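Long-range contact in dihydrofolate reductase (Moritella profunda, PDB 3IA4), which probably catalyses the NADPH-dependent reduction of 7,8-dihydrofolate to tetrahydrofolate, and is held here with NADPH and the inhibitor methotrexate: residues 109-119 with 151-160. Residues are numbered along the deposited sequence; the frame is centred on the assembly and turned at random.
Sequences ADRLYLTHIEL and HNYRFSLLER
L112 and L158 exchange two backbone hydrogen bonds, and L114 with S156 and H116 with R154 repeat the pattern, making 111-117 and 153-160 antiparallel neighbours in the central sheet. One hydrogen bond at each end closes the ladder: R160 N to D110 O, and E118 N to N152 O, which is almost straight (179°). Beyond the latter, N152 ND2 reaches E118 OE1 only weakly, at 3.4 Å, while N152 OD1 bonds A145 N. On the face carrying H116, the R154 guanidinium lies 12° from the imidazole plane, its centre covered by H116 CB (3.6 Å from R154 CZ). R154 CG sits between backbone N and carbonyl carbon (chi1 69°), and the chain runs extended as far as NE, where a turn lays the guanidinium across H116. A water joins R154 NH2 to E118 OE2, which are 4.3 Å apart; another joins H116 NE2 to S156 OG, itself bonded to E137. On the other face Y113, L157 and F155 form an apolar patch, with R111 reaching E92 at one end: L157 CD1 makes a CH-pi contact over Y113, 3.8 Å from the ring centroid, while the edge of F155 meets Y113, CZ to CD1 3.7 Å. Helix 26-36 packs here through A35 against Y113 and L31 against F155. T115 crosses F155 at about a right angle, OG1 near the ring edge and bonded to E28, CG2 touching Y153 CD2 (3.8 Å). A water-bridged H116/R154/S156 patch thus contrasts with the Y113/L157/F155 cluster under the helix; strand 111-117 gives T115 to the methotrexate pocket, and 153-160 backs it as the next strand.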
loop_
_atom_site.group_PDB
_atom_site.type_symbol
_atom_site.label_atom_id
_atom_site.label_comp_id
_atom_site.label_asym_id
_atom_site.label_seq_id
_atom_site.Cartn_x
_atom_site.Cartn_y
_atom_site.Cartn_z
ATOM N N ALA A 109 10.994 -5.307 -4.183
ATOM C CA ALA A 109 10.343 -4.100 -4.661
ATOM C C ALA A 109 11.316 -3.252 -5.444
ATOM O O ALA A 109 12.484 -3.031 -5.056
ATOM C CB ALA A 109 9.754 -3.293 -3.502
ATOM N N ASP A 110 10.822 -2.789 -6.571
ATOM C CA ASP A 110 11.589 -1.859 -7.367
ATOM C C ASP A 110 11.359 -0.400 -6.900
ATOM O O ASP A 110 12.261 0.439 -7.074
ATOM C CB ASP A 110 11.108 -1.986 -8.827
ATOM C CG ASP A 110 11.440 -3.346 -9.441
ATOM O OD1 ASP A 110 10.540 -3.954 -10.045
ATOM O OD2 ASP A 110 12.614 -3.817 -9.359
ATOM N N ARG A 111 10.128 -0.080 -6.448
ATOM C CA ARG A 111 9.775 1.284 -6.045
ATOM C C ARG A 111 8.925 1.222 -4.774
ATOM O O ARG A 111 8.169 0.256 -4.590
ATOM C CB ARG A 111 8.924 1.980 -7.132
ATOM C CG ARG A 111 9.605 2.186 -8.463
ATOM C CD ARG A 111 8.560 2.781 -9.390
ATOM N NE ARG A 111 9.215 3.201 -10.622
ATOM C CZ ARG A 111 8.535 3.709 -11.644
ATOM N NH1 ARG A 111 7.211 3.746 -11.581
ATOM N NH2 ARG A 111 9.176 4.103 -12.746
ATOM N N LEU A 112 9.031 2.251 -3.942
ATOM C CA LEU A 112 8.125 2.483 -2.829
ATOM C C LEU A 112 7.463 3.818 -3.057
ATOM O O LEU A 112 8.135 4.826 -3.269
ATOM C CB LEU A 112 8.888 2.560 -1.503
ATOM C CG LEU A 112 9.670 1.264 -1.163
ATOM C CD1 LEU A 112 10.437 1.493 0.167
ATOM C CD2 LEU A 112 8.817 -0.020 -1.142
ATOM N N TYR A 113 6.144 3.841 -2.991
ATOM C CA TYR A 113 5.406 5.088 -3.049
ATOM C C TYR A 113 5.025 5.374 -1.604
ATOM O O TYR A 113 4.078 4.800 -1.072
ATOM C CB TYR A 113 4.100 4.906 -3.850
ATOM C CG TYR A 113 4.262 4.717 -5.360
ATOM C CD1 TYR A 113 3.548 5.544 -6.219
ATOM C CD2 TYR A 113 5.031 3.688 -5.908
ATOM C CE1 TYR A 113 3.600 5.368 -7.568
ATOM C CE2 TYR A 113 5.111 3.520 -7.324
ATOM C CZ TYR A 113 4.347 4.368 -8.114
ATOM O OH TYR A 113 4.431 4.252 -9.493
ATOM N N LEU A 114 5.780 6.230 -0.930
ATOM C CA LEU A 114 5.532 6.473 0.481
ATOM C C LEU A 114 4.891 7.833 0.725
ATOM O O LEU A 114 5.389 8.867 0.307
ATOM C CB LEU A 114 6.857 6.437 1.271
ATOM C CG LEU A 114 7.647 5.102 1.159
ATOM C CD1 LEU A 114 8.868 5.071 2.041
ATOM C CD2 LEU A 114 6.726 3.909 1.526
ATOM N N THR A 115 3.849 7.825 1.508
ATOM C CA THR A 115 3.369 9.091 2.077
ATOM C C THR A 115 3.849 9.118 3.525
ATOM O O THR A 115 3.714 8.111 4.227
ATOM C CB THR A 115 1.862 9.030 2.070
ATOM O OG1 THR A 115 1.431 9.033 0.699
ATOM C CG2 THR A 115 1.248 10.265 2.797
ATOM N N HIS A 116 4.509 10.204 3.937
ATOM C CA HIS A 116 4.872 10.348 5.334
ATOM C C HIS A 116 3.957 11.363 5.942
ATOM O O HIS A 116 3.891 12.507 5.459
ATOM C CB HIS A 116 6.312 10.851 5.410
ATOM C CG HIS A 116 7.280 9.928 4.760
ATOM N ND1 HIS A 116 7.836 8.855 5.433
ATOM C CD2 HIS A 116 7.819 9.927 3.520
ATOM C CE1 HIS A 116 8.675 8.224 4.621
ATOM N NE2 HIS A 116 8.670 8.845 3.454
ATOM N N ILE A 117 3.266 10.943 7.017
ATOM C CA ILE A 117 2.395 11.854 7.794
ATOM C C ILE A 117 3.060 12.363 9.070
ATOM O O ILE A 117 3.643 11.577 9.831
ATOM C CB ILE A 117 1.106 11.076 8.164
ATOM C CG1 ILE A 117 0.497 10.492 6.892
ATOM C CG2 ILE A 117 0.128 11.996 8.966
ATOM C CD1 ILE A 117 -0.685 9.498 7.179
ATOM N N GLU A 118 3.000 13.678 9.326
ATOM C CA GLU A 118 3.653 14.206 10.512
ATOM C C GLU A 118 2.752 14.006 11.715
ATOM O O GLU A 118 2.015 14.930 12.125
ATOM C CB GLU A 118 3.985 15.687 10.332
ATOM C CG GLU A 118 4.997 15.933 9.240
ATOM C CD GLU A 118 5.430 17.414 9.162
ATOM O OE1 GLU A 118 5.239 18.163 10.168
ATOM O OE2 GLU A 118 5.952 17.792 8.091
ATOM N N LEU A 119 2.769 12.789 12.270
ATOM C CA LEU A 119 1.891 12.446 13.372
ATOM C C LEU A 119 2.565 11.334 14.168
ATOM O O LEU A 119 3.085 10.404 13.564
ATOM C CB LEU A 119 0.572 11.925 12.791
ATOM C CG LEU A 119 -0.380 11.290 13.798
ATOM C CD1 LEU A 119 -1.000 12.276 14.761
ATOM C CD2 LEU A 119 -1.452 10.687 12.934
ATOM N N HIS A 151 -3.187 17.068 9.474
ATOM C CA HIS A 151 -1.763 16.832 9.625
ATOM C C HIS A 151 -1.063 17.129 8.334
ATOM O O HIS A 151 -1.597 16.833 7.274
ATOM C CB HIS A 151 -1.535 15.300 9.920
ATOM C CG HIS A 151 -2.453 14.770 10.974
ATOM N ND1 HIS A 151 -2.453 15.271 12.254
ATOM C CD2 HIS A 151 -3.388 13.784 10.953
ATOM C CE1 HIS A 151 -3.379 14.653 12.973
ATOM N NE2 HIS A 151 -3.954 13.738 12.213
ATOM N N ASN A 152 0.159 17.660 8.417
ATOM C CA ASN A 152 0.996 17.782 7.256
ATOM C C ASN A 152 1.365 16.380 6.752
ATOM O O ASN A 152 1.601 15.488 7.551
ATOM C CB ASN A 152 2.295 18.453 7.651
ATOM C CG ASN A 152 2.106 19.899 8.108
ATOM O OD1 ASN A 152 1.234 20.565 7.630
ATOM N ND2 ASN A 152 2.936 20.368 9.040
ATOM N N TYR A 153 1.445 16.232 5.450
ATOM C CA TYR A 153 1.966 14.958 4.880
ATOM C C TYR A 153 2.693 15.216 3.602
ATOM O O TYR A 153 2.638 16.333 3.065
ATOM C CB TYR A 153 0.874 13.884 4.760
ATOM C CG TYR A 153 -0.247 14.234 3.779
ATOM C CD1 TYR A 153 -1.288 15.069 4.156
ATOM C CD2 TYR A 153 -0.223 13.739 2.488
ATOM C CE1 TYR A 153 -2.318 15.406 3.222
ATOM C CE2 TYR A 153 -1.248 14.037 1.565
ATOM C CZ TYR A 153 -2.278 14.865 1.949
ATOM O OH TYR A 153 -3.278 15.163 1.020
ATOM N N ARG A 154 3.448 14.227 3.137
ATOM C CA ARG A 154 4.218 14.474 1.922
ATOM C C ARG A 154 4.361 13.135 1.220
ATOM O O ARG A 154 4.255 12.070 1.835
ATOM C CB ARG A 154 5.598 15.109 2.205
ATOM C CG ARG A 154 6.514 14.141 2.880
ATOM C CD ARG A 154 7.814 14.836 3.356
ATOM N NE ARG A 154 8.629 13.885 4.129
ATOM C CZ ARG A 154 8.491 13.679 5.438
ATOM N NH1 ARG A 154 9.268 12.781 6.059
ATOM N NH2 ARG A 154 7.551 14.343 6.143
ATOM N N PHE A 155 4.533 13.213 -0.082
ATOM C CA PHE A 155 4.770 12.023 -0.918
ATOM C C PHE A 155 6.219 11.894 -1.362
ATOM O O PHE A 155 6.850 12.872 -1.735
ATOM C CB PHE A 155 3.890 12.167 -2.144
ATOM C CG PHE A 155 4.071 11.057 -3.104
ATOM C CD1 PHE A 155 3.698 9.761 -2.722
ATOM C CD2 PHE A 155 4.696 11.253 -4.338
ATOM C CE1 PHE A 155 3.909 8.682 -3.572
ATOM C CE2 PHE A 155 4.903 10.157 -5.217
ATOM C CZ PHE A 155 4.520 8.884 -4.821
ATOM N N SER A 156 6.759 10.668 -1.340
ATOM C CA SER A 156 8.114 10.435 -1.801
ATOM C C SER A 156 8.101 9.129 -2.580
ATOM O O SER A 156 7.750 8.081 -2.013
ATOM C CB SER A 156 9.025 10.323 -0.555
ATOM O OG SER A 156 10.334 9.917 -0.853
ATOM N N LEU A 157 8.498 9.174 -3.853
ATOM C CA LEU A 157 8.611 7.972 -4.621
ATOM C C LEU A 157 10.073 7.553 -4.672
ATOM O O LEU A 157 10.940 8.287 -5.175
ATOM C CB LEU A 157 7.927 8.184 -5.986
ATOM C CG LEU A 157 7.990 7.082 -7.032
ATOM C CD1 LEU A 157 7.871 5.735 -6.524
ATOM C CD2 LEU A 157 6.928 7.351 -8.140
ATOM N N LEU A 158 10.360 6.408 -4.041
ATOM C CA LEU A 158 11.726 5.886 -4.009
ATOM C C LEU A 158 11.936 4.739 -4.981
ATOM O O LEU A 158 11.090 3.820 -5.106
ATOM C CB LEU A 158 12.076 5.372 -2.617
ATOM C CG LEU A 158 11.896 6.298 -1.425
ATOM C CD1 LEU A 158 12.272 5.589 -0.150
ATOM C CD2 LEU A 158 12.813 7.498 -1.650
ATOM N N GLU A 159 13.113 4.741 -5.600
ATOM C CA GLU A 159 13.524 3.673 -6.495
ATOM C C GLU A 159 14.686 2.938 -5.866
ATOM O O GLU A 159 15.638 3.575 -5.420
ATOM C CB GLU A 159 13.978 4.341 -7.800
ATOM C CG GLU A 159 14.105 3.483 -8.971
ATOM C CD GLU A 159 14.558 4.330 -10.161
ATOM O OE1 GLU A 159 15.664 4.909 -10.083
ATOM O OE2 GLU A 159 13.787 4.436 -11.144
ATOM N N ARG A 160 14.630 1.602 -5.861
ATOM C CA ARG A 160 15.715 0.802 -5.294
ATOM C C ARG A 160 16.995 1.028 -6.085
ATOM O O ARG A 160 16.978 1.041 -7.328
ATOM C CB ARG A 160 15.316 -0.691 -5.245
ATOM C CG ARG A 160 16.345 -1.560 -4.617
ATOM C CD ARG A 160 16.375 -1.528 -3.093
ATOM N NE ARG A 160 17.551 -2.318 -2.681
ATOM C CZ ARG A 160 17.552 -3.615 -2.407
ATOM N NH1 ARG A 160 18.736 -4.228 -2.100
ATOM N NH2 ARG A 160 16.430 -4.334 -2.448
HETATM O O HOH W 1 13.908 -3.675 -2.796
HETATM O O HOH W 2 14.861 0.046 -9.019
HETATM O O HOH W 3 10.912 8.433 1.565
HETATM O O HOH W 4 5.547 16.544 5.765
HETATM O O HOH W 5 1.219 17.570 11.092
HETATM O O HOH W 6 -0.419 16.611 13.255
#